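Local coordinates for protein phytanoyl-CoA dioxygenase (Streptomyces malaysiense, PDB 6ZYL) that catalyses the beta-hydroxylation of thioholgamide as a non-heme monooxygenase, probably using iron and 2-oxoglutarate like other members of the phytanoyl-CoA dioxygenase family, at residues F76-L81 and Y280-R285; P105-W110 and Y236-V241. All blocks are in the same frame, centred on the assembly; numbering follows the deposited sequence.

Interaction 1: residues F76-L81 and Y280-R285; sequences FPKIHL and YSAVTR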
# COMPACT_ATOMS: atom_id res chain seq x y z
N PHE A 76 1.93 -5.14 8.14
CA PHE A 76 2.66 -3.94 7.75
C PHE A 76 4.01 -3.93 8.47
O PHE A 76 4.14 -4.57 9.51
CB PHE A 76 1.88 -2.68 8.10
CG PHE A 76 1.93 -2.34 9.56
CD1 PHE A 76 1.09 -2.98 10.46
CD2 PHE A 76 2.83 -1.40 10.05
CE1 PHE A 76 1.13 -2.68 11.80
CE2 PHE A 76 2.88 -1.11 11.39
CZ PHE A 76 2.03 -1.74 12.27
N PRO A 77 5.03 -3.22 7.97
CA PRO A 77 5.07 -2.50 6.70
C PRO A 77 6.00 -3.13 5.68
O PRO A 77 6.31 -2.51 4.66
CB PRO A 77 5.60 -1.12 7.11
CG PRO A 77 6.57 -1.45 8.25
CD PRO A 77 6.13 -2.79 8.86
N LYS A 78 6.44 -4.36 5.94
CA LYS A 78 7.46 -5.00 5.12
C LYS A 78 7.12 -6.47 4.88
O LYS A 78 7.97 -7.36 4.99
CB LYS A 78 8.84 -4.88 5.78
CG LYS A 78 9.27 -3.46 6.09
CD LYS A 78 9.76 -2.73 4.85
CE LYS A 78 10.18 -1.31 5.17
NZ LYS A 78 10.91 -0.67 4.04
N ILE A 79 5.86 -6.74 4.54
CA ILE A 79 5.46 -8.12 4.29
C ILE A 79 6.33 -8.73 3.19
O ILE A 79 6.74 -9.90 3.28
CB ILE A 79 3.97 -8.19 3.91
CG1 ILE A 79 3.11 -7.47 4.94
CG2 ILE A 79 3.52 -9.64 3.77
CD1 ILE A 79 1.66 -7.29 4.52
N HIS A 80 6.64 -7.95 2.16
CA HIS A 80 7.38 -8.45 1.01
C HIS A 80 8.80 -8.88 1.34
O HIS A 80 9.44 -9.51 0.49
CB HIS A 80 7.42 -7.37 -0.07
CG HIS A 80 8.00 -6.07 0.39
ND1 HIS A 80 7.36 -5.24 1.28
CD2 HIS A 80 9.16 -5.45 0.08
CE1 HIS A 80 8.10 -4.17 1.51
NE2 HIS A 80 9.20 -4.27 0.79
N LEU A 81 9.31 -8.57 2.52
CA LEU A 81 10.66 -8.97 2.89
C LEU A 81 10.71 -10.36 3.53
O LEU A 81 11.81 -10.92 3.65
CB LEU A 81 11.28 -7.95 3.85
CG LEU A 81 11.49 -6.53 3.32
CD1 LEU A 81 12.30 -5.70 4.32
CD2 LEU A 81 12.18 -6.53 1.96
N TYR A 280 13.39 -7.70 10.79
CA TYR A 280 13.47 -7.02 12.08
C TYR A 280 14.18 -5.68 11.94
O TYR A 280 13.74 -4.66 12.47
CB TYR A 280 14.21 -7.90 13.09
CG TYR A 280 13.58 -9.25 13.33
CD1 TYR A 280 12.21 -9.42 13.26
CD2 TYR A 280 14.37 -10.36 13.62
CE1 TYR A 280 11.63 -10.66 13.48
CE2 TYR A 280 13.80 -11.60 13.84
CZ TYR A 280 12.43 -11.74 13.77
OH TYR A 280 11.86 -12.98 13.99
N SER A 281 15.30 -5.66 11.21
CA SER A 281 16.07 -4.43 11.05
C SER A 281 15.27 -3.39 10.27
O SER A 281 15.22 -2.22 10.65
CB SER A 281 17.39 -4.74 10.34
OG SER A 281 18.20 -3.58 10.26
N ALA A 282 14.63 -3.81 9.17
CA ALA A 282 13.92 -2.85 8.33
C ALA A 282 12.68 -2.31 9.01
O ALA A 282 12.37 -1.12 8.90
CB ALA A 282 13.56 -3.51 6.99
N VAL A 283 11.95 -3.17 9.73
CA VAL A 283 10.74 -2.71 10.41
C VAL A 283 11.10 -1.79 11.57
O VAL A 283 10.47 -0.75 11.78
CB VAL A 283 9.89 -3.90 10.87
CG1 VAL A 283 8.69 -3.42 11.68
CG2 VAL A 283 9.44 -4.73 9.68
N THR A 284 12.11 -2.17 12.36
CA THR A 284 12.58 -1.31 13.43
C THR A 284 12.95 0.07 12.89
O THR A 284 12.56 1.10 13.46
CB THR A 284 13.78 -1.94 14.14
OG1 THR A 284 13.40 -3.17 14.75
CG2 THR A 284 14.34 -0.99 15.20
N ARG A 285 13.69 0.10 11.78
CA ARG A 285 14.06 1.37 11.16
C ARG A 285 12.83 2.17 10.77
O ARG A 285 12.75 3.38 11.04
CB ARG A 285 14.93 1.08 9.93
CG ARG A 285 15.37 2.28 9.13
CD ARG A 285 16.19 1.83 7.91
NE ARG A 285 17.36 1.05 8.30
CZ ARG A 285 17.56 -0.23 7.99
NH1 ARG A 285 16.68 -0.89 7.25
NH2 ARG A 285 18.66 -0.84 8.41
O HOH W 1 12.55 0.49 6.54

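Interaction 2: residues P105-W110 and Y236-V241; sequences PDLLVW and YITPRV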
# COMPACT_ATOMS: atom_id res chain seq x y z
N PRO A 105 11.34 5.01 -14.92
CA PRO A 105 11.95 3.68 -14.91
C PRO A 105 12.72 3.30 -13.65
O PRO A 105 13.17 2.15 -13.56
CB PRO A 105 12.91 3.75 -16.12
CG PRO A 105 13.35 5.19 -16.13
CD PRO A 105 12.15 6.00 -15.67
N ASP A 106 12.87 4.21 -12.69
CA ASP A 106 13.59 3.93 -11.45
C ASP A 106 12.58 3.81 -10.32
O ASP A 106 11.94 4.80 -9.95
CB ASP A 106 14.61 5.03 -11.15
CG ASP A 106 15.60 5.22 -12.29
OD1 ASP A 106 16.07 4.21 -12.85
OD2 ASP A 106 15.90 6.39 -12.62
N LEU A 107 12.44 2.60 -9.77
CA LEU A 107 11.39 2.32 -8.82
C LEU A 107 11.91 1.53 -7.63
O LEU A 107 12.79 0.68 -7.77
CB LEU A 107 10.25 1.53 -9.47
CG LEU A 107 9.58 2.14 -10.70
CD1 LEU A 107 8.62 1.14 -11.34
CD2 LEU A 107 8.85 3.42 -10.33
N LEU A 108 11.35 1.82 -6.46
CA LEU A 108 11.61 1.07 -5.24
C LEU A 108 10.29 0.81 -4.53
O LEU A 108 9.35 1.59 -4.64
CB LEU A 108 12.56 1.83 -4.30
CG LEU A 108 13.93 2.21 -4.85
CD1 LEU A 108 13.93 3.67 -5.25
CD2 LEU A 108 15.00 1.93 -3.81
N VAL A 109 10.23 -0.31 -3.82
CA VAL A 109 9.11 -0.62 -2.94
C VAL A 109 9.43 -0.07 -1.56
O VAL A 109 10.40 -0.50 -0.92
CB VAL A 109 8.83 -2.13 -2.89
CG1 VAL A 109 7.75 -2.43 -1.85
CG2 VAL A 109 8.41 -2.64 -4.27
N TRP A 110 8.62 0.87 -1.08
CA TRP A 110 8.85 1.51 0.20
C TRP A 110 8.11 0.84 1.35
O TRP A 110 8.62 0.83 2.47
CB TRP A 110 8.45 2.99 0.11
CG TRP A 110 8.75 3.78 1.35
CD1 TRP A 110 9.96 4.29 1.72
CD2 TRP A 110 7.82 4.16 2.36
NE1 TRP A 110 9.84 4.97 2.91
CE2 TRP A 110 8.53 4.90 3.33
CE3 TRP A 110 6.45 3.95 2.55
CZ2 TRP A 110 7.93 5.43 4.46
CZ3 TRP A 110 5.85 4.47 3.68
CH2 TRP A 110 6.59 5.20 4.63
N TYR A 236 5.10 2.50 -4.03
CA TYR A 236 6.21 2.63 -4.96
C TYR A 236 6.72 4.06 -4.95
O TYR A 236 5.93 5.01 -4.91
CB TYR A 236 5.79 2.23 -6.37
CG TYR A 236 5.56 0.74 -6.54
CD1 TYR A 236 6.60 -0.12 -6.83
CD2 TYR A 236 4.28 0.20 -6.39
CE1 TYR A 236 6.39 -1.48 -6.98
CE2 TYR A 236 4.06 -1.16 -6.54
CZ TYR A 236 5.12 -2.00 -6.84
OH TYR A 236 4.90 -3.35 -6.98
N ILE A 237 8.04 4.21 -4.97
CA ILE A 237 8.69 5.51 -5.00
C ILE A 237 9.82 5.46 -6.02
O ILE A 237 10.27 4.38 -6.43
CB ILE A 237 9.25 5.93 -3.62
CG1 ILE A 237 10.34 4.95 -3.16
CG2 ILE A 237 8.15 6.01 -2.58
CD1 ILE A 237 11.08 5.38 -1.90
N THR A 238 10.28 6.63 -6.42
CA THR A 238 11.51 6.78 -7.18
C THR A 238 12.62 7.29 -6.27
O THR A 238 12.37 7.73 -5.14
CB THR A 238 11.30 7.75 -8.35
OG1 THR A 238 11.43 9.10 -7.87
CG2 THR A 238 9.94 7.55 -8.98
N PRO A 239 13.87 7.27 -6.74
CA PRO A 239 14.97 7.81 -5.92
C PRO A 239 14.88 9.31 -5.68
O PRO A 239 15.71 9.85 -4.93
CB PRO A 239 16.23 7.45 -6.72
CG PRO A 239 15.80 6.37 -7.69
CD PRO A 239 14.35 6.66 -7.99
N ARG A 240 13.92 10.01 -6.29
CA ARG A 240 13.71 11.42 -6.01
C ARG A 240 12.88 11.65 -4.76
O ARG A 240 12.77 12.79 -4.31
CB ARG A 240 13.05 12.11 -7.21
CG ARG A 240 13.95 12.19 -8.44
CD ARG A 240 13.42 13.18 -9.47
NE ARG A 240 13.28 14.53 -8.93
CZ ARG A 240 14.12 15.53 -9.17
NH1 ARG A 240 15.18 15.35 -9.95
NH2 ARG A 240 13.90 16.72 -8.62
N VAL A 241 12.27 10.60 -4.21
CA VAL A 241 11.62 10.70 -2.91
C VAL A 241 12.68 10.58 -1.83
O VAL A 241 13.60 9.76 -1.94
CB VAL A 241 10.54 9.61 -2.76
CG1 VAL A 241 9.88 9.70 -1.39
CG2 VAL A 241 9.51 9.72 -3.87

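Interaction 1: residues F76-L81 and Y280-R285
Pro77, Lys78 and Leu81 pack against Ala282 and Val283 in a small, buried, mainly apolar contact that sets the loop between helices 68-72 and 84-90 against the long C-terminal helix 273-295. No direct hydrogen bond crosses it, and the two segments bury 187 Å² in all. Val283 presents both methyls to the loop: CG1 and CG2 each stand 3.9 Å from CD of Pro77, and the two side chains cross at a slant. CG2 also meets the aliphatic part of Lys78, 3.8 Å from its CG, the lysine and valine running past each other in opposite directions. The peptide bond before Pro77 is cis, in the loop that carries this ring. One helix residue earlier, the methyl of Ala282 receives a single branch of Leu81, with Leu81 CD1 3.7 Å from Ala282 CB.

Lys78 is apolar along its methylenes and charged at its tip. Its chain bends at chi2 (-78°) and is extended beyond, which takes the ammonium past the helix flank. There NZ forms a salt bridge with Glu264 and a probable hydrogen bond to Trp110 O of strand 107-117. A water joins the segments: it donates to Ala282 O at 2.9 Å and accepts a weak bond from Lys78 NZ at 3.2 Å.

Arg286 lies near Lys78 NZ, and both reach Trp110 O; the charge of Glu264 probably helps to balance this buried lysine. The chemistry thus implies a contact held by methyl and methylene packing, with the buried lysine charge balanced chiefly from beyond the two segments.

Interaction 2: residues P105-W110 and Y236-V241
Ile237 and Leu108 form an antiparallel hydrogen-bonded pair joining strands 107-117 and 229-237. Leu108 N donates a hydrogen bond to Ile237 O at 2.8 Å, and Ile237 N returns a bond to Leu108 O at 2.9 Å, the donor lying in the carbonyl plane. From CB, the isoleucine splits: CG2 lies 4.1 Å from Trp110 CB, while CG1, placed between the backbone N and carbonyl carbon (chi1 63°), lies 3.8 Å from Leu108 O and also packs on Leu108 CB. Its terminal CD1 reaches Trp110 CD1 at 3.9 Å, approaching the indole obliquely. An alanine at this position would probably open a gap beside Leu108 CB and leave Trp110 CD1 without its apolar neighbour.

Beyond the pair, Asp106 CB rests on Pro239 CD at 3.6 Å. Val109 and Tyr236, the neighbouring non-hydrogen-bonded pair, point the same way, and Val109 CG2 touches Tyr236 CE1 at 3.6 Å. After the strand, Thr238 OG1 accepts from Arg240 N in an ST turn within a type I turn. This is neighbouring-strand pairing in the major sheet, consistent with the double-stranded beta-helix core of the PhyH family.

Both contacts are buried, but they join different layers. Interaction 2 pairs two adjacent strands within the main sheet, through backbone bonds and apolar side chains, whereas interaction 1 lays a loop against the C-terminal helix with packing and one bridging water. The strand contact is also the larger, 477 Å² against 187 Å². Their centres lie about 17 Å apart, yet they meet: the lysine tip of interaction 1 ends on the strand of interaction 2, and His80 NE2 packs on Val109 CG1 at 3.5 Å. Strand 107-117 is therefore shared ground. Arg286 of helix 273-295 also makes a cation-pi contact with the Trp110 indole, tying the helix of interaction 1 to that strand.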